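Local atomic coordinates of beta-1,3-1,4-glucanase (Caldicellulosiruptor sp. F32, PDB entry 5H4R), a protein that hydrolyses mixed-linkage beta-1,3-1,4-glucans as a family 5 glycoside hydrolase, and is held here, as an engineered mutant, with cellotetraose in its cleft. Residues Gly54-Ala59 / Leu71-Trp76; Pro100-Asn105 / Ile140-Met145. The protein carries 1 engineered substitution. One frame throughout, in Å; residues are numbered along the deposited sequence.

Interaction 1: Gly54-Ala59 / Leu71-Trp76; sequences GNTFDA and LYETAW. With BGC (beta-D-glucopyranose), chain B; BGC (beta-D-glucopyranose), chain C.
Trp76 lays one face of its indole on Ala59, whose CB comes within 3.5 Å of CD2 and whose CA stands almost straight above the six-membered ring. Alanine suits the place: its single methyl lets the loop backbone itself lie close to the ring. The opposite face carries a sugar: the glucose of chain C sets C5 over the ring and brings C6 to 3.5 Å from CG, the CH-rich flank of a pyranose against an aromatic platform. Asn55 meets the same indole at its edge, OD1 lying 3.5 Å from CE3, with amide and ring planes 70° apart. With CG anti to the carbonyl carbon (chi1 -82°) the amide reaches the indole edge, and its ND2 makes a fairly straight 2.9 Å hydrogen bond to O3 of the chain B glucose.

At the other end, Glu73 runs alongside Phe57. With CG anti to the backbone N and the chain extended beyond it, the glutamate lays CG over the phenyl face, 4.0 Å from the ring centroid, and touches the CG2 methyl of Thr56. Its carboxylate makes a salt bridge to Arg121 through OE1 and a hydrogen bond to Thr81 through OE2.

A leucine in place of Trp76 would probably leave the chain C glucose without its flat support and Ala59 partly uncovered. No direct hydrogen bond joins the two segments; water 1 bridges them instead, accepting from Trp76 N at 2.8 Å, with Asn55 O and Tyr72 O among the acceptors competing for its protons. The chemistry is consistent with a sugar-binding wall that holds glucose by packing against an aromatic face and by one directed amide bond, backed by a bridging water.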
ATOM      1  N   GLY A  54       9.610  -1.014   1.308  1.00  8.50           N
ATOM      2  CA  GLY A  54       9.272  -0.258   2.486  1.00  7.80           C
ATOM      3  C   GLY A  54      10.467   0.415   3.139  1.00  8.73           C
ATOM      4  O   GLY A  54      11.617  -0.021   3.035  1.00  7.95           O
ATOM      5  N   ASN A  55      10.173   1.489   3.871  1.00  8.76           N
ATOM      6  CA  ASN A  55      11.192   2.264   4.587  1.00 10.98           C
ATOM      7  C   ASN A  55      12.328   2.711   3.663  1.00  9.04           C
ATOM      8  O   ASN A  55      13.490   2.798   4.072  1.00 10.81           O
ATOM      9  CB  ASN A  55      11.736   1.481   5.780  1.00  8.19           C
ATOM     10  CG  ASN A  55      10.822   1.589   7.011  1.00 10.63           C
ATOM     11  OD1 ASN A  55       9.713   2.114   6.941  1.00  8.75           O
ATOM     12  ND2 ASN A  55      11.306   1.103   8.144  1.00 10.08           N
ATOM     13  N   THR A  56      11.970   3.059   2.424  1.00  7.39           N
ATOM     14  CA  THR A  56      12.927   3.447   1.402  1.00  8.25           C
ATOM     15  C   THR A  56      12.607   4.880   1.014  1.00  9.00           C
ATOM     16  O   THR A  56      12.971   5.803   1.745  1.00  9.00           O
ATOM     17  CB  THR A  56      12.909   2.423   0.269  1.00  9.75           C
ATOM     18  OG1 THR A  56      13.068   1.117   0.867  1.00 10.85           O
ATOM     19  CG2 THR A  56      14.045   2.676  -0.706  1.00  8.72           C
ATOM     20  N   PHE A  57      11.988   5.130  -0.155  1.00  8.05           N
ATOM     21  CA  PHE A  57      11.645   6.506  -0.535  1.00  8.52           C
ATOM     22  C   PHE A  57      10.571   7.123   0.352  1.00  8.45           C
ATOM     23  O   PHE A  57      10.339   8.341   0.276  1.00  9.01           O
ATOM     24  CB  PHE A  57      11.191   6.533  -1.987  1.00  8.42           C
ATOM     25  CG  PHE A  57      12.284   6.148  -2.939  1.00  8.75           C
ATOM     26  CD1 PHE A  57      13.321   7.022  -3.207  1.00 10.97           C
ATOM     27  CD2 PHE A  57      12.299   4.913  -3.522  1.00 10.34           C
ATOM     28  CE1 PHE A  57      14.344   6.675  -4.105  1.00 15.18           C
ATOM     29  CE2 PHE A  57      13.311   4.545  -4.374  1.00 10.14           C
ATOM     30  CZ  PHE A  57      14.337   5.429  -4.673  1.00 11.19           C
ATOM     31  N   ASP A  58       9.941   6.319   1.200  1.00  7.98           N
ATOM     32  CA  ASP A  58       8.957   6.789   2.171  1.00  7.96           C
ATOM     33  C   ASP A  58       9.565   7.335   3.461  1.00  8.56           C
ATOM     34  O   ASP A  58       8.850   7.956   4.254  1.00  8.85           O
ATOM     35  CB  ASP A  58       7.957   5.675   2.530  1.00  7.27           C
ATOM     36  CG  ASP A  58       8.605   4.302   2.758  1.00  8.33           C
ATOM     37  OD1 ASP A  58       9.420   3.843   1.919  1.00  8.76           O
ATOM     38  OD2 ASP A  58       8.276   3.678   3.796  1.00 10.60           O
ATOM     39  N   ALA A  59      10.857   7.139   3.694  1.00  8.86           N
ATOM     40  CA  ALA A  59      11.489   7.688   4.883  1.00  9.78           C
ATOM     41  C   ALA A  59      11.331   9.205   4.891  1.00 13.22           C
ATOM     42  O   ALA A  59      11.487   9.879   3.873  1.00 12.64           O
ATOM     43  CB  ALA A  59      12.965   7.288   4.947  1.00 11.30           C
ATOM     44  N   LEU A  71      19.929  10.676   0.259  1.00 15.08           N
ATOM     45  CA  LEU A  71      20.169   9.770   1.374  1.00 13.59           C
ATOM     46  C   LEU A  71      18.908   9.467   2.179  1.00 14.18           C
ATOM     47  O   LEU A  71      18.936   8.557   3.011  1.00 14.35           O
ATOM     48  CB  LEU A  71      21.280  10.352   2.263  1.00 16.66           C
ATOM     49  CG  LEU A  71      22.642  10.414   1.563  1.00 22.92           C
ATOM     50  CD1 LEU A  71      23.669  11.185   2.378  1.00 31.69           C
ATOM     51  CD2 LEU A  71      23.164   9.034   1.264  1.00 26.24           C
ATOM     52  N   TYR A  72      17.791  10.163   1.938  1.00 12.62           N
ATOM     53  CA  TYR A  72      16.531   9.706   2.512  1.00 12.10           C
ATOM     54  C   TYR A  72      16.218   8.284   2.061  1.00 12.86           C
ATOM     55  O   TYR A  72      15.632   7.515   2.820  1.00 10.85           O
ATOM     56  CB  TYR A  72      15.380  10.644   2.140  1.00 12.41           C
ATOM     57  CG  TYR A  72      15.210  11.809   3.105  1.00 11.89           C
ATOM     58  CD1 TYR A  72      14.480  11.670   4.287  1.00 16.08           C
ATOM     59  CD2 TYR A  72      15.799  13.035   2.848  1.00 14.18           C
ATOM     60  CE1 TYR A  72      14.329  12.746   5.166  1.00 15.76           C
ATOM     61  CE2 TYR A  72      15.660  14.091   3.713  1.00 13.44           C
ATOM     62  CZ  TYR A  72      14.942  13.951   4.875  1.00 14.86           C
ATOM     63  OH  TYR A  72      14.830  15.061   5.704  1.00 15.03           O
ATOM     64  N   GLU A  73      16.622   7.911   0.843  1.00 12.80           N
ATOM     65  CA  GLU A  73      16.337   6.568   0.346  1.00 12.13           C
ATOM     66  C   GLU A  73      16.864   5.487   1.280  1.00 13.17           C
ATOM     67  O   GLU A  73      16.284   4.397   1.354  1.00 12.10           O
ATOM     68  CB  GLU A  73      16.957   6.377  -1.044  1.00 11.90           C
ATOM     69  CG  GLU A  73      16.597   5.012  -1.670  1.00 11.78           C
ATOM     70  CD  GLU A  73      17.330   4.695  -2.976  1.00 13.50           C
ATOM     71  OE1 GLU A  73      17.948   5.595  -3.585  1.00 12.81           O
ATOM     72  OE2 GLU A  73      17.307   3.502  -3.370  1.00 12.53           O
ATOM     73  N   THR A  74      17.995   5.736   1.943  1.00 12.79           N
ATOM     74  CA  THR A  74      18.657   4.711   2.738  1.00 11.56           C
ATOM     75  C   THR A  74      18.690   5.016   4.224  1.00 10.79           C
ATOM     76  O   THR A  74      19.218   4.213   4.999  1.00 13.70           O
ATOM     77  CB  THR A  74      20.082   4.497   2.217  1.00 17.53           C
ATOM     78  OG1 THR A  74      20.810   5.739   2.221  1.00 14.63           O
ATOM     79  CG2 THR A  74      20.017   3.976   0.803  1.00 15.58           C
ATOM     80  N   ALA A  75      18.113   6.138   4.645  1.00 10.86           N
ATOM     81  CA  ALA A  75      18.191   6.528   6.049  1.00 12.93           C
ATOM     82  C   ALA A  75      17.594   5.473   6.980  1.00 12.60           C
ATOM     83  O   ALA A  75      18.052   5.311   8.118  1.00 13.57           O
ATOM     84  CB  ALA A  75      17.476   7.858   6.258  1.00 13.99           C
ATOM     85  N   TRP A  76      16.522   4.813   6.552  1.00 10.73           N
ATOM     86  CA  TRP A  76      15.861   3.806   7.356  1.00 11.51           C
ATOM     87  C   TRP A  76      16.257   2.389   6.957  1.00 16.79           C
ATOM     88  O   TRP A  76      16.605   1.592   7.834  1.00 23.55           O
ATOM     89  CB  TRP A  76      14.336   3.991   7.275  1.00 11.35           C
ATOM     90  CG  TRP A  76      13.818   5.237   7.983  1.00 12.01           C
ATOM     91  CD1 TRP A  76      14.542   6.167   8.673  1.00 14.90           C
ATOM     92  CD2 TRP A  76      12.452   5.669   8.039  1.00 12.46           C
ATOM     93  NE1 TRP A  76      13.708   7.138   9.181  1.00 13.33           N
ATOM     94  CE2 TRP A  76      12.421   6.862   8.792  1.00 14.00           C
ATOM     95  CE3 TRP A  76      11.253   5.166   7.517  1.00 12.47           C
ATOM     96  CZ2 TRP A  76      11.238   7.554   9.039  1.00 14.35           C
ATOM     97  CZ3 TRP A  76      10.084   5.858   7.765  1.00 13.52           C
ATOM     98  CH2 TRP A  76      10.084   7.030   8.518  1.00 14.50           C
TER
HETATM   99  C2  BGC B   3       7.566   0.831   9.281  1.00  8.22           C
HETATM  100  C3  BGC B   3       8.335   1.304  10.506  1.00 10.26           C
HETATM  101  C4  BGC B   3       8.485   2.824  10.451  1.00  7.49           C
HETATM  102  C5  BGC B   3       7.115   3.483  10.270  1.00  9.00           C
HETATM  103  C6  BGC B   3       7.215   4.989  10.085  1.00  9.77           C
HETATM  104  C1  BGC B   3       6.233   1.558   9.228  1.00  8.86           C
HETATM  105  O2  BGC B   3       7.368  -0.585   9.374  1.00  9.89           O
HETATM  106  O3  BGC B   3       9.616   0.658  10.474  1.00 10.37           O
HETATM  107  O4  BGC B   3       8.990   3.242  11.730  1.00  9.34           O
HETATM  108  O5  BGC B   3       6.483   2.961   9.129  1.00  7.84           O
HETATM  109  O6  BGC B   3       5.893   5.566  10.175  1.00 13.02           O
HETATM  110  C2  BGC C   4      10.323   4.653  13.083  1.00 15.13           C
HETATM  111  C3  BGC C   4      11.585   5.510  13.164  1.00 21.36           C
HETATM  112  C4  BGC C   4      12.748   4.664  12.693  1.00 20.15           C
HETATM  113  C5  BGC C   4      12.435   4.047  11.317  1.00 20.53           C
HETATM  114  C6  BGC C   4      13.598   3.215  10.816  1.00 18.63           C
HETATM  115  C1  BGC C   4      10.157   4.031  11.695  1.00 11.76           C
HETATM  116  O2  BGC C   4       9.230   5.515  13.380  1.00 18.13           O
HETATM  117  O3  BGC C   4      11.799   5.921  14.530  1.00 18.25           O
HETATM  118  O4  BGC C   4      13.867   5.537  12.602  1.00 20.60           O
HETATM  119  O5  BGC C   4      11.287   3.208  11.450  1.00 12.34           O
HETATM  120  O6  BGC C   4      13.820   2.173  11.751  1.00 19.55           O
HETATM  121  O   HOH W   1      15.195   4.899   4.071  1.00 11.13           O
HETATM  122  O   HOH W   2      13.963  -0.264   7.973  1.00 14.99           O

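Interaction 2: Pro100-Asn105 / Ile140-Met145; sequences PVSWHN and IHHDIM. With BGC (beta-D-glucopyranose), chain D; BGC (beta-D-glucopyranose), chain B.
A polar, largely buried contact joins two loops that follow neighbouring barrel strands, 96-99 and 135-139, and Asp143 is its main grip. The carboxylate OD2 takes Trp103 N through its syn lone pair at 2.9 Å, while OD1 receives both His104 N and His104 ND1 from one face of the carboxylate plane. The imidazole bond is the shorter, 2.7 Å from ND1 to OD1, and the acceptor lies close to the ring plane although ring and carboxylate are turned 82° apart. His104 can fold back to its partner because CG sits between the backbone N and the carbonyl carbon (chi1 78°). An aspartate suits this place, being short and able to serve several donors; OD2 also bonds Tyr162. Met145 covers a face of the His104 ring, its SD 3.7 Å from the centroid in a sulfur-aromatic contact.

Nearer the barrel mouth the backbones meet directly, His141 N to Val101 O at 2.8 Å. Ser102 OG, small enough to slip between the loops, accepts from His142 N at 2.8 Å and also bonds Asp58 O. Pro100 lays CB on a face of the His141 ring, 3.2 Å from ND1, and Asn139 ND2 bonds that nitrogen. On the ring's far side NE2 shares a nearly straight hydrogen bond with O3 of the chain D glucose, 3.0 Å away, while His142 CE1 lies near the same O3. Such loops after the second and third strands of a TIM barrel are where family 5 enzymes shape their sugar-binding cleft, and here both histidines line it.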
ATOM      1  N   PRO A 100       6.418   3.123  -2.131  1.00  8.32           N
ATOM      2  CA  PRO A 100       5.876   4.277  -1.403  1.00  8.90           C
ATOM      3  C   PRO A 100       6.879   5.412  -1.405  1.00  7.60           C
ATOM      4  O   PRO A 100       8.087   5.199  -1.239  1.00  9.51           O
ATOM      5  CB  PRO A 100       5.640   3.722   0.004  1.00 11.43           C
ATOM      6  CG  PRO A 100       6.636   2.602   0.141  1.00 12.07           C
ATOM      7  CD  PRO A 100       6.738   1.997  -1.239  1.00  7.55           C
ATOM      8  N   VAL A 101       6.380   6.634  -1.597  1.00  8.89           N
ATOM      9  CA  VAL A 101       7.254   7.801  -1.677  1.00  8.33           C
ATOM     10  C   VAL A 101       6.719   8.891  -0.760  1.00  6.38           C
ATOM     11  O   VAL A 101       5.568   9.321  -0.903  1.00 10.10           O
ATOM     12  CB  VAL A 101       7.377   8.351  -3.106  1.00 10.08           C
ATOM     13  CG1 VAL A 101       8.347   9.523  -3.104  1.00 10.74           C
ATOM     14  CG2 VAL A 101       7.849   7.254  -4.053  1.00  8.01           C
ATOM     15  N   SER A 102       7.576   9.403   0.107  1.00  7.77           N
ATOM     16  CA  SER A 102       7.255  10.614   0.854  1.00  8.02           C
ATOM     17  C   SER A 102       7.917  11.786   0.143  1.00 10.41           C
ATOM     18  O   SER A 102       9.134  11.782  -0.062  1.00 11.22           O
ATOM     19  CB  SER A 102       7.716  10.512   2.300  1.00  9.70           C
ATOM     20  OG  SER A 102       7.014   9.462   2.930  1.00 10.13           O
ATOM     21  N   TRP A 103       7.115  12.785  -0.236  1.00  9.37           N
ATOM     22  CA  TRP A 103       7.621  13.896  -1.041  1.00 10.52           C
ATOM     23  C   TRP A 103       7.920  15.162  -0.249  1.00 11.46           C
ATOM     24  O   TRP A 103       8.612  16.042  -0.779  1.00 10.52           O
ATOM     25  CB  TRP A 103       6.625  14.261  -2.157  1.00 12.27           C
ATOM     26  CG  TRP A 103       6.184  13.097  -2.992  1.00  7.66           C
ATOM     27  CD1 TRP A 103       5.112  12.279  -2.761  1.00 10.89           C
ATOM     28  CD2 TRP A 103       6.842  12.578  -4.173  1.00 10.25           C
ATOM     29  NE1 TRP A 103       5.057  11.297  -3.723  1.00 10.28           N
ATOM     30  CE2 TRP A 103       6.104  11.460  -4.598  1.00 10.75           C
ATOM     31  CE3 TRP A 103       7.983  12.955  -4.901  1.00 11.52           C
ATOM     32  CZ2 TRP A 103       6.450  10.721  -5.713  1.00  9.84           C
ATOM     33  CZ3 TRP A 103       8.339  12.202  -6.003  1.00 11.69           C
ATOM     34  CH2 TRP A 103       7.551  11.098  -6.411  1.00  9.69           C
ATOM     35  N   HIS A 104       7.391  15.301   0.974  1.00  9.72           N
ATOM     36  CA  HIS A 104       7.402  16.620   1.612  1.00 11.47           C
ATOM     37  C   HIS A 104       8.796  17.092   2.004  1.00 10.46           C
ATOM     38  O   HIS A 104       8.986  18.310   2.164  1.00 14.02           O
ATOM     39  CB  HIS A 104       6.460  16.651   2.829  1.00 10.51           C
ATOM     40  CG  HIS A 104       7.007  16.009   4.068  1.00 10.86           C
ATOM     41  ND1 HIS A 104       6.716  14.706   4.419  1.00 13.08           N
ATOM     42  CD2 HIS A 104       7.780  16.501   5.064  1.00 14.52           C
ATOM     43  CE1 HIS A 104       7.305  14.419   5.564  1.00 12.95           C
ATOM     44  NE2 HIS A 104       7.953  15.491   5.982  1.00 13.40           N
ATOM     45  N   ASN A 105       9.782  16.192   2.153  1.00 11.27           N
ATOM     46  CA  ASN A 105      11.154  16.623   2.391  1.00 11.28           C
ATOM     47  C   ASN A 105      11.891  16.929   1.105  1.00 12.61           C
ATOM     48  O   ASN A 105      13.106  17.169   1.146  1.00 14.97           O
ATOM     49  CB  ASN A 105      11.947  15.564   3.172  1.00 10.96           C
ATOM     50  CG  ASN A 105      11.417  15.342   4.566  1.00 12.97           C
ATOM     51  OD1 ASN A 105      11.050  14.220   4.919  1.00 16.45           O
ATOM     52  ND2 ASN A 105      11.380  16.396   5.373  1.00 15.99           N
ATOM     53  N   ILE A 140       1.668   8.955  -2.631  1.00  9.96           N
ATOM     54  CA  ILE A 140       2.072   9.917  -1.597  1.00  9.87           C
ATOM     55  C   ILE A 140       2.014   9.196  -0.248  1.00 10.09           C
ATOM     56  O   ILE A 140       0.953   8.676   0.122  1.00  9.36           O
ATOM     57  CB  ILE A 140       1.132  11.140  -1.593  1.00  9.45           C
ATOM     58  CG1 ILE A 140       1.237  11.951  -2.891  1.00 10.21           C
ATOM     59  CG2 ILE A 140       1.361  12.021  -0.333  1.00 11.24           C
ATOM     60  CD1 ILE A 140       0.294  13.129  -2.990  1.00 10.59           C
ATOM     61  N   HIS A 141       3.132   9.151   0.508  1.00  8.68           N
ATOM     62  CA  HIS A 141       3.182   8.316   1.697  1.00  8.47           C
ATOM     63  C   HIS A 141       3.155   9.178   2.953  1.00 11.26           C
ATOM     64  O   HIS A 141       2.066   9.649   3.345  1.00  9.77           O
ATOM     65  CB  HIS A 141       4.372   7.355   1.592  1.00  9.88           C
ATOM     66  CG  HIS A 141       4.170   6.099   2.362  1.00  8.26           C
ATOM     67  ND1 HIS A 141       3.383   5.058   1.900  1.00  7.82           N
ATOM     68  CD2 HIS A 141       4.625   5.725   3.585  1.00  8.13           C
ATOM     69  CE1 HIS A 141       3.391   4.090   2.799  1.00  6.94           C
ATOM     70  NE2 HIS A 141       4.145   4.466   3.823  1.00  7.46           N
ATOM     71  N   HIS A 142       4.283   9.375   3.652  1.00  9.85           N
ATOM     72  CA  HIS A 142       4.304  10.038   4.969  1.00  9.58           C
ATOM     73  C   HIS A 142       4.353  11.556   4.820  1.00 10.71           C
ATOM     74  O   HIS A 142       5.264  12.226   5.309  1.00 11.24           O
ATOM     75  CB  HIS A 142       5.482   9.603   5.835  1.00  9.49           C
ATOM     76  CG  HIS A 142       5.485   8.171   6.251  1.00 10.29           C
ATOM     77  ND1 HIS A 142       4.401   7.542   6.831  1.00 13.63           N
ATOM     78  CD2 HIS A 142       6.482   7.250   6.222  1.00 13.30           C
ATOM     79  CE1 HIS A 142       4.722   6.286   7.107  1.00 12.08           C
ATOM     80  NE2 HIS A 142       5.983   6.091   6.759  1.00 11.88           N
ATOM     81  N   ASP A 143       3.318  12.089   4.168  1.00 10.93           N
ATOM     82  CA  ASP A 143       3.134  13.516   3.950  1.00  9.13           C
ATOM     83  C   ASP A 143       1.868  14.028   4.632  1.00 10.50           C
ATOM     84  O   ASP A 143       1.303  15.041   4.223  1.00 10.59           O
ATOM     85  CB  ASP A 143       3.070  13.833   2.456  1.00  8.50           C
ATOM     86  CG  ASP A 143       4.375  13.554   1.725  1.00 10.65           C
ATOM     87  OD1 ASP A 143       5.431  13.509   2.371  1.00  9.85           O
ATOM     88  OD2 ASP A 143       4.342  13.449   0.478  1.00 10.77           O
ATOM     89  N   ILE A 144       1.416  13.361   5.693  1.00 10.36           N
ATOM     90  CA  ILE A 144       0.127  13.678   6.303  1.00  9.93           C
ATOM     91  C   ILE A 144       0.409  14.662   7.438  1.00 14.93           C
ATOM     92  O   ILE A 144       0.641  14.287   8.590  1.00 16.77           O
ATOM     93  CB  ILE A 144      -0.607  12.423   6.769  1.00  9.65           C
ATOM     94  CG1 ILE A 144      -0.622  11.362   5.655  1.00 11.19           C
ATOM     95  CG2 ILE A 144      -2.025  12.781   7.235  1.00 15.30           C
ATOM     96  CD1 ILE A 144      -1.300  11.791   4.346  1.00 12.75           C
ATOM     97  N   MET A 145       0.379  15.947   7.104  1.00 10.68           N
ATOM     98  CA  MET A 145       0.660  17.002   8.067  1.00 13.82           C
ATOM     99  C   MET A 145       0.083  18.304   7.537  1.00 14.98           C
ATOM    100  O   MET A 145       0.015  18.503   6.318  1.00 15.42           O
ATOM    101  CB  MET A 145       2.172  17.122   8.312  1.00 25.80           C
ATOM    102  CG  MET A 145       3.018  16.938   7.087  1.00 36.84           C
ATOM    103  SD  MET A 145       4.743  16.452   7.433  1.00 32.31           S
ATOM    104  CE  MET A 145       5.235  17.949   8.246  1.00 29.85           C
TER
HETATM  105  C2  BGC D   2       2.330   2.479   6.861  1.00  6.55           C
HETATM  106  C3  BGC D   2       3.772   2.021   6.739  1.00  6.79           C
HETATM  107  C4  BGC D   2       4.154   1.386   8.064  1.00  9.30           C
HETATM  108  C5  BGC D   2       3.400   0.058   8.099  1.00 10.55           C
HETATM  109  C6  BGC D   2       3.666  -0.723   9.391  1.00 11.43           C
HETATM  110  C1  BGC D   2       1.453   1.554   7.724  1.00 14.78           C
HETATM  111  O2  BGC D   2       1.769   2.677   5.546  1.00  8.28           O
HETATM  112  O3  BGC D   2       4.561   3.174   6.464  1.00  9.08           O
HETATM  113  O4  BGC D   2       5.558   1.147   8.056  1.00  9.49           O
HETATM  114  O5  BGC D   2       1.993   0.250   7.946  1.00 13.36           O
HETATM  115  O6  BGC D   2       3.460   0.055  10.575  1.00 11.48           O
HETATM  116  C2  BGC B   3       7.566   0.831   9.281  1.00  8.22           C
HETATM  117  C3  BGC B   3       8.335   1.304  10.506  1.00 10.26           C
HETATM  118  C4  BGC B   3       8.485   2.824  10.451  1.00  7.49           C
HETATM  119  C5  BGC B   3       7.115   3.483  10.270  1.00  9.00           C
HETATM  120  C6  BGC B   3       7.215   4.989  10.085  1.00  9.77           C
HETATM  121  C1  BGC B   3       6.233   1.558   9.228  1.00  8.86           C
HETATM  122  O2  BGC B   3       7.368  -0.585   9.374  1.00  9.89           O
HETATM  123  O3  BGC B   3       9.616   0.658  10.474  1.00 10.37           O
HETATM  124  O4  BGC B   3       8.990   3.242  11.730  1.00  9.34           O
HETATM  125  O5  BGC B   3       6.483   2.961   9.129  1.00  7.84           O
HETATM  126  O6  BGC B   3       5.893   5.566  10.175  1.00 13.02           O

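In the fold
Both contacts are mainly buried, and both lie at the end of the TIM barrel where strands 50-53, 96-99 and 135-139 run out and the oligosaccharide binds. Interaction 1 involves the loop after strand 50-53 and the short helix 72-75; interaction 2 ties the loops after the next two strands. Ser102 is the shared residue, its N also bonded to Phe57 O, so the loops after three successive strands are tied to one another beside the bound sugar, and both contacts touch the chain B glucose. Their chemistry differs: interaction 1 works through ring faces and a bridging water, without direct hydrogen bonds between its segments, whereas interaction 2, about 11 Å away between centres, relies on direct hydrogen bonds centred on a carboxylate.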